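Local coordinates for proteasome assembly chaperone family protein (Pyrococcus furiosus DSM 3638, PDB 3WZ2), which is an archaeal homologue of proteasome-assembly chaperones, the PAC2-family protein PbaA, and probably acts on the proteasome as an assembly chaperone or activator, at residues N38-A41 with K42-M46; L62-G66 with R67-P71; E216-E219 with E220-R224. All coordinates share one frame; numbering follows the deposited sequence.

Contact 1 (N38-A41 with K42-M46)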
loop_
_atom_site.group_PDB
_atom_site.type_symbol
_atom_site.label_atom_id
_atom_site.label_comp_id
_atom_site.label_asym_id
_atom_site.label_seq_id
_atom_site.Cartn_x
_atom_site.Cartn_y
_atom_site.Cartn_z
ATOM N N ASN B 38 -6.621 22.771 -24.415
ATOM C CA ASN B 38 -5.502 22.681 -25.369
ATOM C C ASN B 38 -5.704 23.556 -26.583
ATOM O O ASN B 38 -4.810 24.309 -26.966
ATOM C CB ASN B 38 -5.255 21.249 -25.798
ATOM C CG ASN B 38 -4.420 20.480 -24.781
ATOM O OD1 ASN B 38 -3.195 20.598 -24.766
ATOM N ND2 ASN B 38 -5.084 19.727 -23.890
ATOM N N PHE B 39 -6.918 23.547 -27.121
ATOM C CA PHE B 39 -7.235 24.446 -28.205
ATOM C C PHE B 39 -7.035 25.888 -27.798
ATOM O O PHE B 39 -6.395 26.654 -28.500
ATOM C CB PHE B 39 -8.660 24.234 -28.667
ATOM C CG PHE B 39 -9.016 25.055 -29.862
ATOM C CD1 PHE B 39 -8.345 24.847 -31.065
ATOM C CD2 PHE B 39 -10.003 26.008 -29.805
ATOM C CE1 PHE B 39 -8.655 25.577 -32.168
ATOM C CE2 PHE B 39 -10.312 26.762 -30.920
ATOM C CZ PHE B 39 -9.634 26.538 -32.107
ATOM N N LEU B 40 -7.589 26.302 -26.661
ATOM C CA LEU B 40 -7.431 27.693 -26.281
ATOM C C LEU B 40 -6.013 28.116 -26.063
ATOM O O LEU B 40 -5.672 29.262 -26.335
ATOM C CB LEU B 40 -8.201 28.024 -25.025
ATOM C CG LEU B 40 -9.698 28.165 -25.218
ATOM C CD1 LEU B 40 -10.424 27.924 -23.911
ATOM C CD2 LEU B 40 -10.002 29.548 -25.750
ATOM N N ALA B 41 -5.203 27.250 -25.480
ATOM C CA ALA B 41 -3.846 27.642 -25.163
ATOM C C ALA B 41 -3.066 27.896 -26.452
ATOM O O ALA B 41 -2.275 28.830 -26.530
ATOM C CB ALA B 41 -3.173 26.561 -24.359
ATOM N N LYS B 42 -3.319 27.053 -27.450
ATOM C CA LYS B 42 -2.702 27.191 -28.766
ATOM C C LYS B 42 -3.245 28.393 -29.526
ATOM O O LYS B 42 -2.471 29.197 -30.023
ATOM C CB LYS B 42 -2.894 25.912 -29.566
ATOM C CG LYS B 42 -2.404 25.992 -31.002
ATOM C CD LYS B 42 -2.639 24.681 -31.744
ATOM C CE LYS B 42 -1.465 23.740 -31.484
ATOM N NZ LYS B 42 -1.755 22.329 -31.861
ATOM N N GLU B 43 -4.562 28.585 -29.543
ATOM C CA GLU B 43 -5.142 29.700 -30.293
ATOM C C GLU B 43 -4.822 31.067 -29.727
ATOM O O GLU B 43 -4.760 32.044 -30.472
ATOM C CB GLU B 43 -6.661 29.602 -30.368
ATOM C CG GLU B 43 -7.174 28.593 -31.349
ATOM C CD GLU B 43 -6.576 28.716 -32.750
ATOM O OE1 GLU B 43 -7.000 29.631 -33.486
ATOM O OE2 GLU B 43 -5.698 27.888 -33.108
ATOM N N LEU B 44 -4.682 31.171 -28.412
ATOM C CA LEU B 44 -4.292 32.429 -27.790
ATOM C C LEU B 44 -2.775 32.593 -27.699
ATOM O O LEU B 44 -2.307 33.521 -27.040
ATOM C CB LEU B 44 -4.895 32.543 -26.378
ATOM C CG LEU B 44 -6.429 32.658 -26.351
ATOM C CD1 LEU B 44 -6.997 32.410 -24.977
ATOM C CD2 LEU B 44 -6.872 34.037 -26.857
ATOM N N ASP B 45 -2.017 31.682 -28.308
ATOM C CA ASP B 45 -0.570 31.819 -28.408
ATOM C C ASP B 45 0.089 31.922 -27.032
ATOM O O ASP B 45 0.943 32.767 -26.796
ATOM C CB ASP B 45 -0.211 33.042 -29.269
ATOM C CG ASP B 45 1.255 33.038 -29.733
ATOM O OD1 ASP B 45 1.781 31.954 -30.081
ATOM O OD2 ASP B 45 1.872 34.127 -29.708
ATOM N N MET B 46 -0.299 31.043 -26.116
ATOM C CA MET B 46 0.162 31.167 -24.742
ATOM C C MET B 46 1.573 30.627 -24.614
ATOM O O MET B 46 1.947 29.735 -25.337
ATOM C CB MET B 46 -0.792 30.432 -23.804
ATOM C CG MET B 46 -2.170 31.057 -23.818
ATOM S SD MET B 46 -3.100 30.637 -22.345
ATOM C CE MET B 46 -4.358 31.881 -22.364
HETATM O O HOH W 1 0.816 28.020 -26.989
#
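F39 and E43 meet one helical turn apart through a CH-pi contact. The methylene CG of E43 sits over one face of the F39 ring, 3.5 Å from the ring centroid. It stands 22° off the ring normal, displaced toward the rim so that CZ is the nearest ring atom. Having CG anti to the backbone N (chi1 -175°) brings the F39 ring back beneath this methylene. E43 is bent at chi2, and its carboxylate plane ends up 7° from that of the ring. V206, in a loop, touches both side chains.

One residue further along, CD2 of L40 is 4.2 Å from CD1 of L44. L40 is buried against V195 and L198 of helix 188-202 and against I82 of strand 80-85, so this side of the helix is held between a neighbouring helix and the main sheet.

Backbone bonds then show how helix 32-43 ends. The regular i to i+4 pattern runs through E43 N to F39 O at 2.9 Å and L44 N to L40 O at 3.0 Å. After L44 it gives way to a Schellman motif: D45, with positive phi, is the C-prime residue, M46 N reaches back to A41 O at 3.0 Å, and D45 N bonds to K42 O at 3.1 Å. The M46-A41 bond is nearly straight at the hydrogen.

A water adds a second donor to A41 O and also donates to M46 O at 2.6 Å, bridging the two carbonyls of the turn. Beyond it the M46 side chain, extended past CG, passes over A41 and packs on Y75 and K77 of strand 72-77 and on I80 and I82 of strand 80-85.

Contact 2 (L62-G66 with R67-P71)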
loop_
_atom_site.group_PDB
_atom_site.type_symbol
_atom_site.label_atom_id
_atom_site.label_comp_id
_atom_site.label_asym_id
_atom_site.label_seq_id
_atom_site.Cartn_x
_atom_site.Cartn_y
_atom_site.Cartn_z
ATOM N N LEU B 62 7.141 15.371 -22.371
ATOM C CA LEU B 62 6.500 15.498 -23.671
ATOM C C LEU B 62 7.271 16.487 -24.483
ATOM O O LEU B 62 7.685 17.523 -23.966
ATOM C CB LEU B 62 5.084 16.004 -23.524
ATOM C CG LEU B 62 4.073 14.994 -23.069
ATOM C CD1 LEU B 62 4.597 13.570 -23.117
ATOM C CD2 LEU B 62 3.498 15.310 -21.707
ATOM N N ILE B 63 7.496 16.171 -25.743
ATOM C CA ILE B 63 8.172 17.098 -26.617
ATOM C C ILE B 63 7.100 17.769 -27.453
ATOM O O ILE B 63 6.354 17.095 -28.139
ATOM C CB ILE B 63 9.196 16.418 -27.531
ATOM C CG1 ILE B 63 10.116 15.478 -26.755
ATOM C CG2 ILE B 63 9.999 17.459 -28.277
ATOM C CD1 ILE B 63 10.855 16.124 -25.618
ATOM N N LEU B 64 7.058 19.094 -27.396
ATOM C CA LEU B 64 6.099 19.900 -28.144
ATOM C C LEU B 64 6.878 20.994 -28.844
ATOM O O LEU B 64 7.554 21.783 -28.181
ATOM C CB LEU B 64 5.076 20.548 -27.208
ATOM C CG LEU B 64 3.804 19.887 -26.708
ATOM C CD1 LEU B 64 3.763 18.429 -27.086
ATOM C CD2 LEU B 64 3.580 20.058 -25.211
ATOM N N GLU B 65 6.838 21.008 -30.178
ATOM C CA GLU B 65 7.607 21.984 -30.977
ATOM C C GLU B 65 9.095 22.007 -30.611
ATOM O O GLU B 65 9.700 23.073 -30.477
ATOM C CB GLU B 65 7.013 23.389 -30.793
ATOM C CG GLU B 65 5.511 23.429 -31.028
ATOM C CD GLU B 65 4.977 24.826 -31.315
ATOM O OE1 GLU B 65 5.453 25.511 -32.254
ATOM O OE2 GLU B 65 4.069 25.234 -30.579
ATOM N N GLY B 66 9.677 20.826 -30.403
ATOM C CA GLY B 66 11.098 20.745 -30.074
ATOM C C GLY B 66 11.480 21.292 -28.717
ATOM O O GLY B 66 12.629 21.644 -28.495
ATOM N N ARG B 67 10.534 21.313 -27.779
ATOM C CA ARG B 67 10.810 21.706 -26.403
ATOM C C ARG B 67 10.299 20.639 -25.447
ATOM O O ARG B 67 9.166 20.178 -25.569
ATOM C CB ARG B 67 10.139 23.040 -26.100
ATOM C CG ARG B 67 10.794 24.190 -26.834
ATOM C CD ARG B 67 10.445 25.552 -26.265
ATOM N NE ARG B 67 10.770 26.588 -27.244
ATOM C CZ ARG B 67 9.926 27.039 -28.173
ATOM N NH1 ARG B 67 8.680 26.563 -28.276
ATOM N NH2 ARG B 67 10.334 27.976 -29.017
ATOM N N PRO B 68 11.130 20.249 -24.475
ATOM C CA PRO B 68 10.597 19.332 -23.476
ATOM C C PRO B 68 9.607 20.017 -22.568
ATOM O O PRO B 68 9.803 21.155 -22.196
ATOM C CB PRO B 68 11.822 18.885 -22.686
ATOM C CG PRO B 68 12.876 19.883 -22.996
ATOM C CD PRO B 68 12.576 20.458 -24.340
ATOM N N THR B 69 8.576 19.274 -22.204
ATOM C CA THR B 69 7.465 19.768 -21.444
ATOM C C THR B 69 6.995 18.719 -20.453
ATOM O O THR B 69 6.935 17.550 -20.780
ATOM C CB THR B 69 6.335 19.974 -22.464
ATOM O OG1 THR B 69 6.534 21.200 -23.164
ATOM C CG2 THR B 69 5.050 19.988 -21.867
ATOM N N PRO B 70 6.611 19.125 -19.243
ATOM C CA PRO B 70 6.088 18.157 -18.297
ATOM C C PRO B 70 4.625 17.890 -18.557
ATOM O O PRO B 70 3.967 18.658 -19.241
ATOM C CB PRO B 70 6.316 18.832 -16.941
ATOM C CG PRO B 70 6.210 20.272 -17.254
ATOM C CD PRO B 70 6.645 20.481 -18.671
ATOM N N PRO B 71 4.123 16.778 -18.041
ATOM C CA PRO B 71 2.780 16.353 -18.381
ATOM C C PRO B 71 1.683 17.156 -17.723
ATOM O O PRO B 71 0.570 17.140 -18.236
ATOM C CB PRO B 71 2.736 14.884 -17.905
ATOM C CG PRO B 71 3.806 14.773 -16.898
ATOM C CD PRO B 71 4.858 15.771 -17.267
#
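L62 and T69 form the outer hydrogen-bonded pair of a beta hairpin whose strand axes run at 138°, with L62 N to T69 O at 2.7 Å, in the carbonyl plane, and a weak return bond from T69 N to L62 O. A type I' turn from L64 to R67 closes it, E65 and G66 both having positive phi. R67 N bonds to L64 O at 3.0 Å from above the carbonyl plane, and L64 N returns a straighter bond to R67 O (170° at the hydrogen).

Side chains divide between the two faces. On one, the L64 and T69 side chains cross at about a right angle, CD2 of L64 lying 3.7 Å from CG2 of T69, and CD2 of L62 packs on the P71 ring, 3.9 Å from CB. On the other, I63 and P68 form the non-hydrogen-bonded pair: chi1 of -49° sets the ethyl branch of I63 beside its backbone N, and CD1 reaches P68, 3.9 Å from CA and 4.1 Å from CB. Cutting I63 back to an alanine removes CD1 and is likely to leave P68 without this apolar neighbour and thin the packing on K152 of the second subunit. L62 and I63 pair with a strand of that subunit in an antiparallel ladder, and G66 O accepts a hydrogen bond from N140 ND2 of the same neighbouring chain.

Contact 3 (E216-E219 with E220-R224)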
loop_
_atom_site.group_PDB
_atom_site.type_symbol
_atom_site.label_atom_id
_atom_site.label_comp_id
_atom_site.label_asym_id
_atom_site.label_seq_id
_atom_site.Cartn_x
_atom_site.Cartn_y
_atom_site.Cartn_z
ATOM N N GLU B 216 -12.592 15.144 -36.794
ATOM C CA GLU B 216 -12.413 13.711 -37.107
ATOM C C GLU B 216 -11.020 13.263 -36.706
ATOM O O GLU B 216 -10.856 12.231 -36.059
ATOM C CB GLU B 216 -12.690 13.396 -38.598
ATOM C CG GLU B 216 -11.805 12.304 -39.226
ATOM C CD GLU B 216 -12.052 12.089 -40.727
ATOM O OE1 GLU B 216 -12.882 12.811 -41.334
ATOM O OE2 GLU B 216 -11.394 11.197 -41.297
ATOM N N MET B 217 -10.023 14.053 -37.083
ATOM C CA MET B 217 -8.645 13.738 -36.781
ATOM C C MET B 217 -8.393 13.706 -35.265
ATOM O O MET B 217 -7.741 12.782 -34.755
ATOM C CB MET B 217 -7.740 14.773 -37.457
ATOM C CG MET B 217 -6.302 14.789 -36.987
ATOM S SD MET B 217 -5.399 16.162 -37.790
ATOM C CE MET B 217 -5.150 17.478 -36.572
ATOM N N ILE B 218 -8.906 14.706 -34.544
ATOM C CA ILE B 218 -8.736 14.766 -33.097
ATOM C C ILE B 218 -9.392 13.567 -32.426
ATOM O O ILE B 218 -8.819 12.958 -31.519
ATOM C CB ILE B 218 -9.316 16.070 -32.526
ATOM C CG1 ILE B 218 -8.440 17.265 -32.936
ATOM C CG2 ILE B 218 -9.402 16.006 -31.010
ATOM C CD1 ILE B 218 -9.204 18.571 -32.971
ATOM N N GLU B 219 -10.578 13.198 -32.887
ATOM C CA GLU B 219 -11.261 12.032 -32.336
ATOM C C GLU B 219 -10.429 10.771 -32.489
ATOM O O GLU B 219 -10.383 9.926 -31.582
ATOM C CB GLU B 219 -12.618 11.835 -32.983
ATOM C CG GLU B 219 -13.436 10.749 -32.309
ATOM C CD GLU B 219 -14.949 10.849 -32.696
ATOM O OE1 GLU B 219 -15.749 9.900 -32.471
ATOM O OE2 GLU B 219 -15.366 11.900 -33.250
ATOM N N GLU B 220 -9.733 10.671 -33.613
ATOM C CA GLU B 220 -8.853 9.547 -33.865
ATOM C C GLU B 220 -7.589 9.577 -33.034
ATOM O O GLU B 220 -7.267 8.598 -32.390
ATOM C CB GLU B 220 -8.468 9.520 -35.337
ATOM C CG GLU B 220 -7.650 8.316 -35.767
ATOM C CD GLU B 220 -8.468 7.055 -35.605
ATOM O OE1 GLU B 220 -9.471 6.909 -36.341
ATOM O OE2 GLU B 220 -8.145 6.250 -34.704
ATOM N N GLN B 221 -6.865 10.684 -33.046
ATOM C CA GLN B 221 -5.629 10.736 -32.265
ATOM C C GLN B 221 -5.845 10.597 -30.744
ATOM O O GLN B 221 -4.904 10.280 -30.034
ATOM C CB GLN B 221 -4.786 11.969 -32.575
ATOM C CG GLN B 221 -5.478 13.263 -32.282
ATOM C CD GLN B 221 -4.554 14.464 -32.326
ATOM O OE1 GLN B 221 -3.690 14.634 -31.458
ATOM N NE2 GLN B 221 -4.736 15.315 -33.340
ATOM N N LEU B 222 -7.049 10.852 -30.235
ATOM C CA LEU B 222 -7.255 10.833 -28.795
ATOM C C LEU B 222 -7.975 9.572 -28.377
ATOM O O LEU B 222 -8.244 9.392 -27.195
ATOM C CB LEU B 222 -8.041 12.069 -28.284
ATOM C CG LEU B 222 -7.474 13.405 -27.753
ATOM C CD1 LEU B 222 -6.314 13.708 -28.639
ATOM C CD2 LEU B 222 -8.276 14.706 -27.520
ATOM N N ARG B 223 -8.277 8.687 -29.323
ATOM C CA ARG B 223 -9.105 7.524 -29.015
ATOM C C ARG B 223 -8.404 6.573 -28.028
ATOM O O ARG B 223 -9.068 5.975 -27.178
ATOM C CB ARG B 223 -9.544 6.787 -30.295
ATOM C CG ARG B 223 -10.241 5.441 -30.022
ATOM C CD ARG B 223 -10.600 4.621 -31.285
ATOM N NE ARG B 223 -9.499 4.664 -32.257
ATOM C CZ ARG B 223 -8.353 3.981 -32.122
ATOM N NH1 ARG B 223 -8.138 3.184 -31.070
ATOM N NH2 ARG B 223 -7.401 4.089 -33.044
ATOM N N ARG B 224 -7.079 6.474 -28.107
ATOM C CA ARG B 224 -6.326 5.656 -27.149
ATOM C C ARG B 224 -6.339 6.300 -25.751
ATOM O O ARG B 224 -6.705 5.644 -24.783
ATOM C CB ARG B 224 -4.897 5.300 -27.637
ATOM C CG ARG B 224 -3.763 6.074 -26.989
ATOM C CD ARG B 224 -2.375 5.506 -27.224
ATOM N NE ARG B 224 -1.608 5.666 -25.969
ATOM C CZ ARG B 224 -0.393 5.177 -25.747
ATOM N NH1 ARG B 224 0.248 4.510 -26.702
ATOM N NH2 ARG B 224 0.184 5.367 -24.567
#
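I218 and L222 lie side by side and point the same way, CG2 of I218 standing 3.9 Å from CD2 of L222; I218 belongs to helix 215-221, and both residues fall within a predicted coiled-coil region. One residue earlier, M217 and Q221 cross at a slant: the methyl CE of M217 is 3.9 Å from NE2 of Q221. Q221 has its CG between the backbone N and the carbonyl carbon (chi1 61°), which puts CG itself 3.4 Å from both M217 O and I218 O.

Backbone bonds run alongside these side-chain contacts. Q221 N bonds straight to M217 O, 2.8 Å at 172°, and E220 N to E216 O, but the next bond, L222 N to I218 O, is weak at 134°. R223 N bonds to E220 O.

Further out, L222 rests on H34 and I35 of helix 32-43, and E219 OE1 makes a salt bridge with R185. Between E220 and R223 the chain is tied by a salt bridge: R223, bent at chi3, presents NE and NH2 side-on to one carboxylate oxygen, E220 OE2, which lies near the guanidinium plane, 2.8 Å from NH2 and 3.2 Å from NE.

In the fold
The three sites follow one another along the chain without touching. Contacts 1 and 2 are nearest, their centres about 15 Å apart and their closest atoms about 6 Å; strand 72-77 joins them, its Y75 touching both A41 and M46 of contact 1 and L64 of contact 2. Contact 3 is about 19 Å from contact 1 between centres and about 7 Å between nearest atoms; L222 packs on the N-terminal part of helix 32-43, which ends in contact 1. Contacts 2 and 3 are about 20 Å apart between centres. Another subunit touches contact 2, whereas none in the assembly reaches contacts 1 or 3, so the hairpin is the assembly-facing site of the three.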